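Local coordinates for protein Myo-inositol 2-dehydrogenase (PDB 3CEA) that probably catalyses the NAD-dependent oxidation of myo-inositol at its 2-hydroxyl, using a Rossmann-fold domain to hold the dinucleotide, at residues A[140-143]-A[144-148]; A[331-334]-A[335-339]. All coordinates share one frame; numbering follows the deposited sequence.

Contact 1: A[140-143]-A[144-148]; sequences YAKK and IVDNG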
loop_
_atom_site.group_PDB
_atom_site.type_symbol
_atom_site.label_atom_id
_atom_site.label_comp_id
_atom_site.label_asym_id
_atom_site.label_seq_id
_atom_site.Cartn_x
_atom_site.Cartn_y
_atom_site.Cartn_z
ATOM N N TYR A 140 -19.266 -5.016 2.546
ATOM C CA TYR A 140 -18.758 -5.065 1.176
ATOM C C TYR A 140 -18.122 -6.422 0.873
ATOM O O TYR A 140 -18.366 -7.011 -0.183
ATOM C CB TYR A 140 -17.756 -3.926 0.948
ATOM C CG TYR A 140 -17.193 -3.834 -0.454
ATOM C CD1 TYR A 140 -17.940 -3.282 -1.493
ATOM C CD2 TYR A 140 -15.902 -4.281 -0.735
ATOM C CE1 TYR A 140 -17.422 -3.188 -2.779
ATOM C CE2 TYR A 140 -15.372 -4.189 -2.019
ATOM C CZ TYR A 140 -16.137 -3.644 -3.034
ATOM O OH TYR A 140 -15.613 -3.556 -4.303
ATOM N N ALA A 141 -17.323 -6.910 1.818
ATOM C CA ALA A 141 -16.668 -8.208 1.707
ATOM C C ALA A 141 -17.663 -9.365 1.737
ATOM O O ALA A 141 -17.471 -10.366 1.045
ATOM C CB ALA A 141 -15.640 -8.368 2.807
ATOM N N LYS A 142 -18.715 -9.224 2.546
ATOM C CA LYS A 142 -19.792 -10.213 2.626
ATOM C C LYS A 142 -20.539 -10.315 1.297
ATOM O O LYS A 142 -20.936 -11.406 0.881
ATOM C CB LYS A 142 -20.756 -9.867 3.770
ATOM C CG LYS A 142 -21.933 -10.832 3.964
ATOM C CD LYS A 142 -21.473 -12.245 4.329
ATOM C CE LYS A 142 -22.605 -13.069 4.935
ATOM N NZ LYS A 142 -23.668 -13.416 3.946
ATOM N N LYS A 143 -20.717 -9.172 0.640
ATOM C CA LYS A 143 -21.358 -9.113 -0.666
ATOM C C LYS A 143 -20.474 -9.782 -1.718
ATOM O O LYS A 143 -20.965 -10.559 -2.533
ATOM C CB LYS A 143 -21.663 -7.661 -1.049
ATOM C CG LYS A 143 -22.619 -7.514 -2.216
ATOM C CD LYS A 143 -22.718 -6.065 -2.662
ATOM C CE LYS A 143 -23.508 -5.933 -3.962
ATOM N NZ LYS A 143 -24.932 -6.342 -3.809
ATOM N N ILE A 144 -19.173 -9.484 -1.677
ATOM C CA ILE A 144 -18.178 -10.118 -2.548
ATOM C C ILE A 144 -18.240 -11.643 -2.431
ATOM O O ILE A 144 -18.300 -12.348 -3.440
ATOM C CB ILE A 144 -16.737 -9.612 -2.222
ATOM C CG1 ILE A 144 -16.509 -8.218 -2.812
ATOM C CG2 ILE A 144 -15.663 -10.589 -2.728
ATOM C CD1 ILE A 144 -15.200 -7.582 -2.388
ATOM N N VAL A 145 -18.239 -12.135 -1.195
ATOM C CA VAL A 145 -18.277 -13.568 -0.920
ATOM C C VAL A 145 -19.572 -14.206 -1.437
ATOM O O VAL A 145 -19.529 -15.255 -2.082
ATOM C CB VAL A 145 -18.073 -13.854 0.592
ATOM C CG1 VAL A 145 -18.510 -15.268 0.957
ATOM C CG2 VAL A 145 -16.620 -13.624 0.984
ATOM N N ASP A 146 -20.708 -13.558 -1.170
ATOM C CA ASP A 146 -22.020 -14.074 -1.567
ATOM C C ASP A 146 -22.222 -14.112 -3.081
ATOM O O ASP A 146 -22.950 -14.966 -3.591
ATOM C CB ASP A 146 -23.145 -13.272 -0.904
ATOM C CG ASP A 146 -23.278 -13.560 0.586
ATOM O OD1 ASP A 146 -22.865 -14.650 1.038
ATOM O OD2 ASP A 146 -23.803 -12.691 1.310
ATOM N N ASN A 147 -21.583 -13.190 -3.796
ATOM C CA ASN A 147 -21.624 -13.189 -5.257
ATOM C C ASN A 147 -20.715 -14.269 -5.850
ATOM O O ASN A 147 -20.740 -14.523 -7.058
ATOM C CB ASN A 147 -21.257 -11.808 -5.816
ATOM C CG ASN A 147 -22.216 -10.714 -5.368
ATOM O OD1 ASN A 147 -23.364 -10.981 -5.004
ATOM N ND2 ASN A 147 -21.744 -9.469 -5.395
ATOM N N GLY A 148 -19.915 -14.895 -4.989
ATOM C CA GLY A 148 -19.012 -15.970 -5.393
ATOM C C GLY A 148 -17.689 -15.472 -5.944
ATOM O O GLY A 148 -16.956 -16.233 -6.584
#

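Contact 2: A[331-334]-A[335-339]; sequences ACQQ and SANIG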
loop_
_atom_site.group_PDB
_atom_site.type_symbol
_atom_site.label_atom_id
_atom_site.label_comp_id
_atom_site.label_asym_id
_atom_site.label_seq_id
_atom_site.Cartn_x
_atom_site.Cartn_y
_atom_site.Cartn_z
ATOM N N ALA A 331 -15.074 -22.020 24.814
ATOM C CA ALA A 331 -14.445 -23.278 24.419
ATOM C C ALA A 331 -12.971 -23.079 24.063
ATOM O O ALA A 331 -12.148 -23.958 24.309
ATOM C CB ALA A 331 -15.198 -23.912 23.257
ATOM N N CYS A 332 -12.647 -21.924 23.487
ATOM C CA CYS A 332 -11.267 -21.584 23.150
ATOM C C CYS A 332 -10.461 -21.310 24.414
ATOM O O CYS A 332 -9.297 -21.705 24.513
ATOM C CB CYS A 332 -11.215 -20.369 22.226
ATOM S SG CYS A 332 -12.011 -20.594 20.619
ATOM N N GLN A 333 -11.095 -20.635 25.373
ATOM C CA GLN A 333 -10.482 -20.331 26.663
ATOM C C GLN A 333 -10.240 -21.604 27.467
ATOM O O GLN A 333 -9.196 -21.748 28.104
ATOM C CB GLN A 333 -11.352 -19.351 27.459
ATOM C CG GLN A 333 -10.677 -18.775 28.701
ATOM C CD GLN A 333 -9.477 -17.897 28.371
ATOM O OE1 GLN A 333 -9.597 -16.893 27.664
ATOM N NE2 GLN A 333 -8.309 -18.272 28.890
ATOM N N GLN A 334 -11.207 -22.519 27.426
ATOM C CA GLN A 334 -11.095 -23.808 28.098
ATOM C C GLN A 334 -9.959 -24.637 27.508
ATOM O O GLN A 334 -9.185 -25.241 28.248
ATOM C CB GLN A 334 -12.412 -24.581 28.005
ATOM C CG GLN A 334 -12.469 -25.829 28.885
ATOM C CD GLN A 334 -13.666 -26.715 28.580
ATOM O OE1 GLN A 334 -14.567 -26.333 27.830
ATOM N NE2 GLN A 334 -13.680 -27.910 29.166
ATOM N N SER A 335 -9.866 -24.648 26.178
ATOM C CA SER A 335 -8.823 -25.379 25.454
ATOM C C SER A 335 -7.418 -24.970 25.895
ATOM O O SER A 335 -6.537 -25.816 26.052
ATOM C CB SER A 335 -8.985 -25.176 23.945
ATOM O OG SER A 335 -7.963 -25.838 23.225
ATOM N N ALA A 336 -7.235 -23.668 26.095
ATOM C CA ALA A 336 -5.967 -23.095 26.528
ATOM C C ALA A 336 -5.651 -23.431 27.983
ATOM O O ALA A 336 -4.508 -23.744 28.317
ATOM C CB ALA A 336 -5.982 -21.593 26.322
ATOM N N ASN A 337 -6.670 -23.370 28.840
ATOM C CA ASN A 337 -6.510 -23.651 30.264
ATOM C C ASN A 337 -6.272 -25.125 30.573
ATOM O O ASN A 337 -5.517 -25.450 31.491
ATOM C CB ASN A 337 -7.714 -23.134 31.058
ATOM C CG ASN A 337 -7.853 -21.618 30.999
ATOM O OD1 ASN A 337 -7.037 -20.922 30.386
ATOM N ND2 ASN A 337 -8.897 -21.100 31.635
ATOM N N ILE A 338 -6.916 -26.008 29.812
ATOM C CA ILE A 338 -6.770 -27.454 30.023
ATOM C C ILE A 338 -5.658 -28.087 29.177
ATOM O O ILE A 338 -5.293 -29.245 29.388
ATOM C CB ILE A 338 -8.111 -28.231 29.838
ATOM C CG1 ILE A 338 -8.566 -28.233 28.369
ATOM C CG2 ILE A 338 -9.185 -27.691 30.792
ATOM C CD1 ILE A 338 -9.695 -29.212 28.069
ATOM N N GLY A 339 -5.122 -27.321 28.229
ATOM C CA GLY A 339 -4.053 -27.796 27.354
ATOM C C GLY A 339 -4.470 -28.978 26.501
ATOM O O GLY A 339 -3.666 -29.866 26.220
#

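Contact 1: A[140-143]-A[144-148]
Asp-146 OD2 takes the ammonium of Lys-142 on its syn lone pair, NZ to OD2 2.7 Å, in a salt bridge that spans one helical turn. The lysine reaches it by bending twice, at chi2 (63°) and again at chi4 (69°), which turns NZ along the helix to the carboxylate; NZ also has a cation-pi partner in Trp-196 of helix 182-198. With an alanine here, the Asp-146 carboxylate would probably lose its mate and the Trp-196 ring its cation. On another flank the contact is between apolar atoms. There the CD1 methyl of Ile-144 comes obliquely to the Tyr-140 ring, 3.4 Å from CE2; in the second subunit Tyr-140 packs on Asn-272 and Ile-144 on Val-276. On the exposed flank, Lys-143 CG passes the amide of Asn-147 at 3.8 Å from ND2. Beneath these pairs the i to i+4 ladder runs unbroken, closing with Asn-147 N on Lys-143 O at 3.0 Å. Gly-148 then takes positive phi (84°) and sends its N back to Val-145 O, 3.0 Å away, one of the two bonds into the last turn that, with the positive phi, make the Schellman motif finishing helix 136-146.

Contact 2: A[331-334]-A[335-339]
Gln-333 and Asn-337 face each other one turn apart near the C-terminal end of helix 319-338, in the region that packs on the mixed beta-sheet of the GFO/IDH/MocA fold. Gln-333 NE2 donates to Asn-337 OD1 at 3.3 Å. The acceptor lies close to the plane of the glutamine amide, but NE2 comes to OD1 from the side of the C=O, tilted 32° out of the asparagine's carbonyl plane, and the bond is long; the two amide planes are turned 52° apart. A bend at chi2 folds the glutamine chain over and points NE2 along the helix. Asn-337 OD1 also sits 3.2 Å from Gln-333 O; with two acceptors this close, the NE2 donor probably offsets some of their repulsion.

The tightly packed side belongs to Cys-332, Ser-335 and Ala-336, all set against strand 202-210. Cys-332 also meets strand 225-232 and Phe-183, while Gln-333 lies against Phe-183 and Thr-209. The buried hydroxyl of Ser-335 has its partners beyond the helix, hydrogen-bonding with Lys-340 O and Gly-207 N, so it joins the helix both to Lys-340, just past Gly-339, and to the sheet. Its CB stays over the preceding turn, 3.4 Å from Ala-331 O.

Gln-334 and Ile-338, both exposed, make a loose side-chain pair. The glutamine chain runs out extended, and its CG comes only to 4.2 Å from Ile-338 CG2. Gly-339 leaves the helix with positive phi. In the last turn before it, Ile-338 N binds Gln-334 O at 2.9 Å. The isoleucine's fit on its own turn is tight: chi1 of 69° puts CG1 between the backbone N and the carbonyl carbon, 3.1 Å from that same Gln-334 O.

Contacts 1 and 2 are each the C-terminal end of a helix, 136-146 and 319-338, and in both a glycine of positive phi follows. They do not touch: their centres are 33 Å apart and their nearest atoms about 20 Å. Helix 182-198 links them indirectly, since Trp-196 and Phe-197 near its end meet contact 1, whereas Ile-182 and Phe-183 at its start meet contact 2. The mixed sheet is also shared, with strand 262-265 at one edge beside contact 1 and strands 202-210 and 225-232 beside contact 2. Contact 2 stands away from the cofactor; the Gln-333 side chain is about 14 Å from the bound NAD. Contact 1 instead borders the second subunit.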